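PDB 3PEF: 6-phosphogluconate dehydrogenase, NAD-binding, which probably reduces succinic semialdehyde to gamma-hydroxybutyrate with NADPH, as a member of the beta-hydroxyacid dehydrogenase family. Local coordinates for residues K3-M16 with V54-A66. The protein carries 2 engineered substitutions. Residues are numbered along the deposited sequence; the frame is centred on the assembly and turned at random.
Sequences KFGFIGLGIMGSAM and VVESCPVTFAMLA. With NAP (NADP nicotinamide-adenine-dinucleotide phosphate), chain I.
G5 and I7 of strand 3-7 are each bonded through both N and O to the parallel residues 60-64. G5 N donates to V60 O (2.9 Å, 170°) and G5 O accepts from F62 N; I7 N donates to F62 O, while M64 N lies nearly in line with the I7 C=O. A water accepts from G13 N and donates to M64 O and to NAP O2N, linking strand end, glycine-rich turn and cofactor. I11 N and M12 N donate to O2A and O2N, one on each phosphate of the diphosphate bridge.

On the phenylalanine face, F62 CB lies over the F6 ring, 4.2 Å from its centroid, and M64 CB meets its edge; F6 CG, anti to the backbone N (chi1 -152°), carries the ring across to both, and it also touches G13 CA and M16 CB. With the ring cut back to an alanine, F62 CB and M64 CB would probably lose their aromatic partner and a gap would open under helix 11-22. F62 CE2 comes within 3.5 Å of F4 CD1, the rings oblique. M64 CE reaches M12 CB and M16 SD. On the other face I7 packs on A63 and L65, and V54 CG1 covers G5 CA where a side chain would clash. The G8, G10 and G13 pattern fits a Rossmann site: amides and water hold the diphosphate, backbone hydrogen bonds join the strands, and apolar side chains pack the faces.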
ATOM      1  N   LYS A   3      -3.972  25.700 -42.091  1.00 37.84           N
ATOM      2  CA  LYS A   3      -5.297  25.540 -41.494  1.00 35.12           C
ATOM      3  C   LYS A   3      -5.328  24.328 -40.565  1.00 31.60           C
ATOM      4  O   LYS A   3      -5.012  23.217 -40.995  1.00 34.05           O
ATOM      5  CB  LYS A   3      -6.331  25.382 -42.606  1.00 38.31           C
ATOM      6  CG  LYS A   3      -7.773  25.300 -42.146  1.00 40.56           C
ATOM      7  CD  LYS A   3      -8.696  25.332 -43.371  1.00 45.29           C
ATOM      8  CE  LYS A   3     -10.157  25.155 -42.999  1.00 46.66           C
ATOM      9  NZ  LYS A   3     -10.671  26.295 -42.204  1.00 47.02           N
ATOM     10  N   PHE A   4      -5.698  24.549 -39.298  1.00 27.87           N
ATOM     11  CA  PHE A   4      -5.833  23.474 -38.303  1.00 27.32           C
ATOM     12  C   PHE A   4      -7.195  23.473 -37.607  1.00 28.19           C
ATOM     13  O   PHE A   4      -7.762  24.532 -37.339  1.00 29.14           O
ATOM     14  CB  PHE A   4      -4.771  23.594 -37.198  1.00 23.70           C
ATOM     15  CG  PHE A   4      -3.358  23.407 -37.672  1.00 25.38           C
ATOM     16  CD1 PHE A   4      -2.935  22.181 -38.168  1.00 31.37           C
ATOM     17  CD2 PHE A   4      -2.439  24.439 -37.572  1.00 30.60           C
ATOM     18  CE1 PHE A   4      -1.620  21.990 -38.582  1.00 31.94           C
ATOM     19  CE2 PHE A   4      -1.107  24.261 -37.992  1.00 33.58           C
ATOM     20  CZ  PHE A   4      -0.708  23.042 -38.501  1.00 33.94           C
ATOM     21  N   GLY A   5      -7.695  22.281 -37.291  1.00 26.16           N
ATOM     22  CA  GLY A   5      -8.844  22.139 -36.409  1.00 17.47           C
ATOM     23  C   GLY A   5      -8.385  21.958 -34.964  1.00 28.20           C
ATOM     24  O   GLY A   5      -7.303  21.421 -34.716  1.00 22.50           O
ATOM     25  N   PHE A   6      -9.184  22.409 -33.999  1.00 23.01           N
ATOM     26  CA  PHE A   6      -8.865  22.122 -32.604  1.00 22.15           C
ATOM     27  C   PHE A   6     -10.117  21.832 -31.781  1.00 22.14           C
ATOM     28  O   PHE A   6     -11.074  22.608 -31.757  1.00 24.69           O
ATOM     29  CB  PHE A   6      -8.004  23.217 -31.955  1.00 14.23           C
ATOM     30  CG  PHE A   6      -7.108  22.708 -30.836  1.00 22.31           C
ATOM     31  CD1 PHE A   6      -5.721  22.709 -30.981  1.00 23.41           C
ATOM     32  CD2 PHE A   6      -7.654  22.233 -29.648  1.00 20.28           C
ATOM     33  CE1 PHE A   6      -4.888  22.245 -29.966  1.00 22.21           C
ATOM     34  CE2 PHE A   6      -6.834  21.747 -28.628  1.00 23.83           C
ATOM     35  CZ  PHE A   6      -5.446  21.759 -28.776  1.00 23.37           C
ATOM     36  N   ILE A   7     -10.077  20.699 -31.096  1.00 20.72           N
ATOM     37  CA  ILE A   7     -11.199  20.180 -30.347  1.00 18.34           C
ATOM     38  C   ILE A   7     -10.796  20.010 -28.898  1.00 24.94           C
ATOM     39  O   ILE A   7      -9.851  19.289 -28.591  1.00 24.47           O
ATOM     40  CB  ILE A   7     -11.613  18.810 -30.918  1.00 21.28           C
ATOM     41  CG1 ILE A   7     -12.386  19.020 -32.229  1.00 21.83           C
ATOM     42  CG2 ILE A   7     -12.411  18.017 -29.897  1.00 16.75           C
ATOM     43  CD1 ILE A   7     -12.679  17.763 -32.989  1.00 19.04           C
ATOM     44  N   GLY A   8     -11.516  20.664 -27.998  1.00 24.43           N
ATOM     45  CA  GLY A   8     -11.203  20.554 -26.586  1.00 20.94           C
ATOM     46  C   GLY A   8     -10.436  21.776 -26.133  1.00 22.87           C
ATOM     47  O   GLY A   8      -9.243  21.907 -26.388  1.00 18.72           O
ATOM     48  N   LEU A   9     -11.127  22.688 -25.465  1.00 23.67           N
ATOM     49  CA  LEU A   9     -10.501  23.952 -25.118  1.00 21.93           C
ATOM     50  C   LEU A   9     -10.406  24.111 -23.608  1.00 25.97           C
ATOM     51  O   LEU A   9     -10.751  25.161 -23.047  1.00 22.62           O
ATOM     52  CB  LEU A   9     -11.267  25.115 -25.754  1.00 21.14           C
ATOM     53  CG  LEU A   9     -11.444  25.021 -27.279  1.00 17.26           C
ATOM     54  CD1 LEU A   9     -12.312  26.173 -27.809  1.00 19.59           C
ATOM     55  CD2 LEU A   9     -10.079  25.005 -27.973  1.00 19.27           C
ATOM     56  N   GLY A  10      -9.936  23.067 -22.943  1.00 22.51           N
ATOM     57  CA  GLY A  10      -9.730  23.157 -21.511  1.00 19.68           C
ATOM     58  C   GLY A  10      -8.435  23.887 -21.202  1.00 23.47           C
ATOM     59  O   GLY A  10      -7.920  24.652 -22.025  1.00 19.01           O
ATOM     60  N   ILE A  11      -7.903  23.648 -20.010  1.00 21.76           N
ATOM     61  CA  ILE A  11      -6.660  24.279 -19.588  1.00 19.68           C
ATOM     62  C   ILE A  11      -5.572  24.144 -20.641  1.00 21.51           C
ATOM     63  O   ILE A  11      -4.981  25.144 -21.041  1.00 19.93           O
ATOM     64  CB  ILE A  11      -6.177  23.688 -18.242  1.00 22.42           C
ATOM     65  CG1 ILE A  11      -7.149  24.115 -17.127  1.00 22.02           C
ATOM     66  CG2 ILE A  11      -4.715  24.092 -17.975  1.00 17.70           C
ATOM     67  CD1 ILE A  11      -6.905  23.448 -15.768  1.00 23.15           C
ATOM     68  N   MET A  12      -5.315  22.920 -21.101  1.00 18.36           N
ATOM     69  CA  MET A  12      -4.258  22.679 -22.104  1.00 20.50           C
ATOM     70  C   MET A  12      -4.670  23.088 -23.525  1.00 21.17           C
ATOM     71  O   MET A  12      -3.945  23.805 -24.229  1.00 21.38           O
ATOM     72  CB  MET A  12      -3.817  21.203 -22.095  1.00 11.51           C
ATOM     73  CG  MET A  12      -3.325  20.700 -20.731  1.00  9.93           C
ATOM     74  SD  MET A  12      -1.743  21.473 -20.315  1.00 22.48           S
ATOM     75  CE  MET A  12      -0.659  20.605 -21.460  1.00 18.54           C
ATOM     76  N   GLY A  13      -5.834  22.625 -23.958  1.00 21.26           N
ATOM     77  CA  GLY A  13      -6.274  22.877 -25.324  1.00 21.19           C
ATOM     78  C   GLY A  13      -6.382  24.360 -25.669  1.00 20.44           C
ATOM     79  O   GLY A  13      -5.978  24.778 -26.744  1.00 21.65           O
ATOM     80  N   SER A  14      -6.916  25.168 -24.760  1.00 22.26           N
ATOM     81  CA  SER A  14      -7.122  26.581 -25.074  1.00 24.72           C
ATOM     82  C   SER A  14      -5.763  27.254 -25.262  1.00 25.90           C
ATOM     83  O   SER A  14      -5.572  28.065 -26.174  1.00 23.81           O
ATOM     84  CB  SER A  14      -7.950  27.281 -23.981  1.00 20.12           C
ATOM     85  OG  SER A  14      -7.303  27.214 -22.722  1.00 31.59           O
ATOM     86  N   ALA A  15      -4.813  26.888 -24.408  1.00 24.99           N
ATOM     87  CA  ALA A  15      -3.469  27.430 -24.497  1.00 25.24           C
ATOM     88  C   ALA A  15      -2.765  26.953 -25.760  1.00 21.05           C
ATOM     89  O   ALA A  15      -2.080  27.736 -26.439  1.00 21.43           O
ATOM     90  CB  ALA A  15      -2.653  27.073 -23.252  1.00 25.54           C
ATOM     91  N   MET A  16      -2.908  25.670 -26.072  1.00 23.43           N
ATOM     92  CA  MET A  16      -2.313  25.136 -27.294  1.00 21.86           C
ATOM     93  C   MET A  16      -2.907  25.792 -28.552  1.00 25.34           C
ATOM     94  O   MET A  16      -2.178  26.195 -29.461  1.00 22.81           O
ATOM     95  CB  MET A  16      -2.468  23.615 -27.332  1.00 24.11           C
ATOM     96  CG  MET A  16      -1.722  22.934 -26.183  1.00 22.03           C
ATOM     97  SD  MET A  16      -2.336  21.274 -25.842  1.00 24.86           S
ATOM     98  CE  MET A  16      -1.489  20.365 -27.129  1.00 29.96           C
ATOM     99  N   VAL A  54     -15.547  20.451 -37.652  1.00 22.86           N
ATOM    100  CA  VAL A  54     -14.115  20.749 -37.595  1.00 22.01           C
ATOM    101  C   VAL A  54     -13.340  19.833 -38.538  1.00 28.27           C
ATOM    102  O   VAL A  54     -12.508  20.272 -39.345  1.00 28.32           O
ATOM    103  CB  VAL A  54     -13.576  20.548 -36.169  1.00 20.96           C
ATOM    104  CG1 VAL A  54     -12.097  20.849 -36.113  1.00 19.86           C
ATOM    105  CG2 VAL A  54     -14.334  21.440 -35.186  1.00 18.71           C
ATOM    106  N   VAL A  55     -13.635  18.546 -38.436  1.00 22.37           N
ATOM    107  CA  VAL A  55     -12.875  17.529 -39.150  1.00 25.74           C
ATOM    108  C   VAL A  55     -13.305  17.439 -40.627  1.00 35.41           C
ATOM    109  O   VAL A  55     -12.583  16.887 -41.469  1.00 35.04           O
ATOM    110  CB  VAL A  55     -13.000  16.179 -38.426  1.00 32.48           C
ATOM    111  CG1 VAL A  55     -12.586  15.067 -39.317  1.00 48.92           C
ATOM    112  CG2 VAL A  55     -12.173  16.198 -37.104  1.00 19.53           C
ATOM    113  N   GLU A  56     -14.471  18.006 -40.938  1.00 27.15           N
ATOM    114  CA  GLU A  56     -14.929  18.091 -42.324  1.00 31.66           C
ATOM    115  C   GLU A  56     -14.075  19.084 -43.074  1.00 31.15           C
ATOM    116  O   GLU A  56     -13.777  18.899 -44.254  1.00 31.96           O
ATOM    117  CB  GLU A  56     -16.389  18.564 -42.402  1.00 29.64           C
ATOM    118  CG  GLU A  56     -17.425  17.489 -42.226  1.00 40.00           C
ATOM    119  CD  GLU A  56     -17.598  16.620 -43.466  1.00 42.73           C
ATOM    120  OE1 GLU A  56     -17.041  16.962 -44.536  1.00 38.27           O
ATOM    121  OE2 GLU A  56     -18.299  15.588 -43.356  1.00 39.53           O
ATOM    122  N   SER A  57     -13.673  20.139 -42.373  1.00 29.87           N
ATOM    123  CA  SER A  57     -13.160  21.318 -43.045  1.00 37.26           C
ATOM    124  C   SER A  57     -11.676  21.580 -42.833  1.00 40.11           C
ATOM    125  O   SER A  57     -11.129  22.476 -43.464  1.00 36.56           O
ATOM    126  CB  SER A  57     -13.962  22.552 -42.617  1.00 35.32           C
ATOM    127  OG  SER A  57     -13.781  22.807 -41.238  1.00 38.91           O
ATOM    128  N   CYS A  58     -11.029  20.814 -41.952  1.00 36.35           N
ATOM    129  CA  CYS A  58      -9.602  20.995 -41.685  1.00 28.81           C
ATOM    130  C   CYS A  58      -8.791  19.778 -42.119  1.00 28.24           C
ATOM    131  O   CYS A  58      -9.239  18.650 -41.969  1.00 35.32           O
ATOM    132  CB  CYS A  58      -9.353  21.295 -40.200  1.00 37.79           C
ATOM    133  SG  CYS A  58     -10.191  22.795 -39.611  1.00 31.91           S
ATOM    134  N   PRO A  59      -7.591  20.010 -42.673  1.00 31.40           N
ATOM    135  CA  PRO A  59      -6.734  18.910 -43.131  1.00 29.26           C
ATOM    136  C   PRO A  59      -6.191  18.108 -41.944  1.00 31.50           C
ATOM    137  O   PRO A  59      -6.072  16.895 -42.031  1.00 31.65           O
ATOM    138  CB  PRO A  59      -5.587  19.633 -43.838  1.00 35.36           C
ATOM    139  CG  PRO A  59      -6.062  21.040 -44.041  1.00 33.84           C
ATOM    140  CD  PRO A  59      -6.994  21.330 -42.940  1.00 27.96           C
ATOM    141  N   VAL A  60      -5.876  18.800 -40.853  1.00 28.55           N
ATOM    142  CA  VAL A  60      -5.376  18.182 -39.634  1.00 27.06           C
ATOM    143  C   VAL A  60      -6.084  18.813 -38.445  1.00 25.71           C
ATOM    144  O   VAL A  60      -6.154  20.042 -38.351  1.00 23.92           O
ATOM    145  CB  VAL A  60      -3.871  18.451 -39.464  1.00 27.28           C
ATOM    146  CG1 VAL A  60      -3.385  17.887 -38.140  1.00 25.51           C
ATOM    147  CG2 VAL A  60      -3.096  17.865 -40.648  1.00 23.75           C
ATOM    148  N   THR A  61      -6.601  17.983 -37.540  1.00 22.46           N
ATOM    149  CA  THR A  61      -7.301  18.480 -36.348  1.00 19.97           C
ATOM    150  C   THR A  61      -6.688  17.888 -35.080  1.00 24.57           C
ATOM    151  O   THR A  61      -6.455  16.677 -34.997  1.00 22.88           O
ATOM    152  CB  THR A  61      -8.815  18.139 -36.390  1.00 21.59           C
ATOM    153  OG1 THR A  61      -9.423  18.792 -37.518  1.00 25.09           O
ATOM    154  CG2 THR A  61      -9.503  18.608 -35.104  1.00 20.39           C
ATOM    155  N   PHE A  62      -6.423  18.739 -34.095  1.00 23.88           N
ATOM    156  CA  PHE A  62      -5.876  18.290 -32.813  1.00 20.24           C
ATOM    157  C   PHE A  62      -7.007  18.192 -31.791  1.00 26.38           C
ATOM    158  O   PHE A  62      -7.951  18.979 -31.842  1.00 26.18           O
ATOM    159  CB  PHE A  62      -4.810  19.268 -32.317  1.00 16.06           C
ATOM    160  CG  PHE A  62      -3.683  19.485 -33.293  1.00 24.27           C
ATOM    161  CD1 PHE A  62      -2.681  18.531 -33.441  1.00 23.17           C
ATOM    162  CD2 PHE A  62      -3.626  20.642 -34.061  1.00 27.28           C
ATOM    163  CE1 PHE A  62      -1.642  18.726 -34.352  1.00 21.24           C
ATOM    164  CE2 PHE A  62      -2.592  20.849 -34.971  1.00 26.45           C
ATOM    165  CZ  PHE A  62      -1.598  19.883 -35.117  1.00 21.97           C
ATOM    166  N   ALA A  63      -6.922  17.231 -30.873  1.00 26.00           N
ATOM    167  CA  ALA A  63      -7.910  17.116 -29.795  1.00 24.95           C
ATOM    168  C   ALA A  63      -7.211  17.024 -28.452  1.00 21.29           C
ATOM    169  O   ALA A  63      -6.193  16.336 -28.323  1.00 19.77           O
ATOM    170  CB  ALA A  63      -8.809  15.905 -29.999  1.00 18.51           C
ATOM    171  N   MET A  64      -7.759  17.717 -27.458  1.00 17.62           N
ATOM    172  CA  MET A  64      -7.172  17.758 -26.117  1.00 20.97           C
ATOM    173  C   MET A  64      -8.279  17.626 -25.077  1.00 25.71           C
ATOM    174  O   MET A  64      -8.717  18.612 -24.489  1.00 19.61           O
ATOM    175  CB  MET A  64      -6.370  19.064 -25.910  1.00 16.79           C
ATOM    176  CG  MET A  64      -5.421  19.022 -24.710  1.00 18.88           C
ATOM    177  SD  MET A  64      -4.354  17.550 -24.805  1.00 26.93           S
ATOM    178  CE  MET A  64      -2.958  18.084 -23.809  1.00 25.51           C
ATOM    179  N   LEU A  65      -8.725  16.391 -24.867  1.00 18.75           N
ATOM    180  CA  LEU A  65      -9.898  16.085 -24.061  1.00 20.81           C
ATOM    181  C   LEU A  65      -9.518  15.423 -22.733  1.00 22.46           C
ATOM    182  O   LEU A  65      -8.415  14.901 -22.591  1.00 22.27           O
ATOM    183  CB  LEU A  65     -10.822  15.167 -24.871  1.00 15.49           C
ATOM    184  CG  LEU A  65     -11.254  15.849 -26.172  1.00 21.01           C
ATOM    185  CD1 LEU A  65     -11.935  14.886 -27.129  1.00 19.83           C
ATOM    186  CD2 LEU A  65     -12.144  17.076 -25.874  1.00 21.71           C
ATOM    187  N   ALA A  66     -10.451  15.425 -21.784  1.00 22.66           N
ATOM    188  CA  ALA A  66     -10.190  14.982 -20.415  1.00 18.12           C
ATOM    189  C   ALA A  66      -9.673  13.560 -20.262  1.00 23.38           C
ATOM    190  O   ALA A  66      -8.681  13.337 -19.573  1.00 27.40           O
ATOM    191  CB  ALA A  66     -11.444  15.158 -19.543  1.00 18.04           C
TER
HETATM  192  PA  NAP I 301      -9.504  20.374 -18.483  1.00 23.95           P
HETATM  193  O1A NAP I 301     -10.389  19.842 -17.423  1.00 21.04           O
HETATM  194  O2A NAP I 301      -9.172  21.805 -18.364  1.00 25.15           O
HETATM  195  O5B NAP I 301     -10.150  20.104 -19.924  1.00 27.28           O
HETATM  196  C5B NAP I 301     -10.858  18.923 -20.182  1.00 24.43           C
HETATM  197  C4B NAP I 301     -11.460  19.070 -21.568  1.00 24.13           C
HETATM  198  O4B NAP I 301     -12.151  17.879 -21.881  1.00 24.13           O
HETATM  199  C3B NAP I 301     -12.489  20.196 -21.610  1.00 21.32           C
HETATM  200  O3B NAP I 301     -12.377  20.769 -22.893  1.00 22.29           O
HETATM  201  C2B NAP I 301     -13.801  19.448 -21.505  1.00 22.45           C
HETATM  202  O2B NAP I 301     -14.907  20.100 -22.073  1.00 23.98           O
HETATM  203  C1B NAP I 301     -13.451  18.209 -22.307  1.00 22.25           C
HETATM  204  N9A NAP I 301     -14.411  17.125 -22.055  1.00 23.96           N
HETATM  205  C8A NAP I 301     -14.544  16.404 -20.893  1.00 26.45           C
HETATM  206  N7A NAP I 301     -15.548  15.513 -21.062  1.00 23.30           N
HETATM  207  C5A NAP I 301     -16.057  15.667 -22.301  1.00 22.16           C
HETATM  208  C6A NAP I 301     -17.071  15.003 -22.971  1.00 24.96           C
HETATM  209  N6A NAP I 301     -17.738  14.029 -22.366  1.00 25.41           N
HETATM  210  N1A NAP I 301     -17.385  15.375 -24.250  1.00 22.28           N
HETATM  211  C2A NAP I 301     -16.682  16.394 -24.870  1.00 25.97           C
HETATM  212  N3A NAP I 301     -15.664  17.045 -24.199  1.00 24.57           N
HETATM  213  C4A NAP I 301     -15.355  16.679 -22.937  1.00 18.16           C
HETATM  214  O3  NAP I 301      -8.172  19.506 -18.428  1.00 19.69           O
HETATM  215  PN  NAP I 301      -6.820  19.638 -19.243  1.00 22.33           P
HETATM  216  O1N NAP I 301      -5.692  19.721 -18.301  1.00 25.70           O
HETATM  217  O2N NAP I 301      -6.934  20.652 -20.310  1.00 18.17           O
HETATM  218  O5D NAP I 301      -6.910  18.144 -19.840  1.00 30.53           O
HETATM  219  C5D NAP I 301      -6.873  17.827 -21.206  1.00 27.42           C
HETATM  220  C4D NAP I 301      -6.013  16.571 -21.339  1.00 21.69           C
HETATM  221  O4D NAP I 301      -4.642  16.857 -21.199  1.00 24.93           O
HETATM  222  C3D NAP I 301      -6.295  15.569 -20.238  1.00 26.71           C
HETATM  223  O3D NAP I 301      -6.222  14.304 -20.858  1.00 20.80           O
HETATM  224  C2D NAP I 301      -5.163  15.767 -19.241  1.00 20.29           C
HETATM  225  O2D NAP I 301      -4.914  14.581 -18.538  1.00 26.17           O
HETATM  226  C1D NAP I 301      -4.034  16.070 -20.193  1.00 26.15           C
HETATM  227  N1N NAP I 301      -2.868  16.820 -19.677  1.00 26.12           N
HETATM  228  C2N NAP I 301      -3.026  17.816 -18.759  1.00 19.93           C
HETATM  229  C3N NAP I 301      -1.926  18.551 -18.322  1.00 23.61           C
HETATM  230  C7N NAP I 301      -2.112  19.679 -17.352  1.00 13.18           C
HETATM  231  O7N NAP I 301      -1.002  20.059 -16.616  1.00 24.16           O
HETATM  232  N7N NAP I 301      -3.291  20.297 -17.166  1.00 14.13           N
HETATM  233  C4N NAP I 301      -0.649  18.275 -18.822  1.00 21.05           C
HETATM  234  C5N NAP I 301      -0.505  17.276 -19.782  1.00 21.42           C
HETATM  235  C6N NAP I 301      -1.623  16.563 -20.217  1.00 24.11           C
HETATM  236  P2B NAP I 301     -15.735  21.237 -21.249  1.00 27.15           P
HETATM  237  O1X NAP I 301     -17.098  21.311 -21.921  1.00 28.82           O
HETATM  238  O2X NAP I 301     -15.849  20.804 -19.823  1.00 19.80           O
HETATM  239  O3X NAP I 301     -15.003  22.547 -21.319  1.00 26.87           O
HETATM  240  O   HOH W   1      -7.964  20.891 -22.808  1.00 19.20           O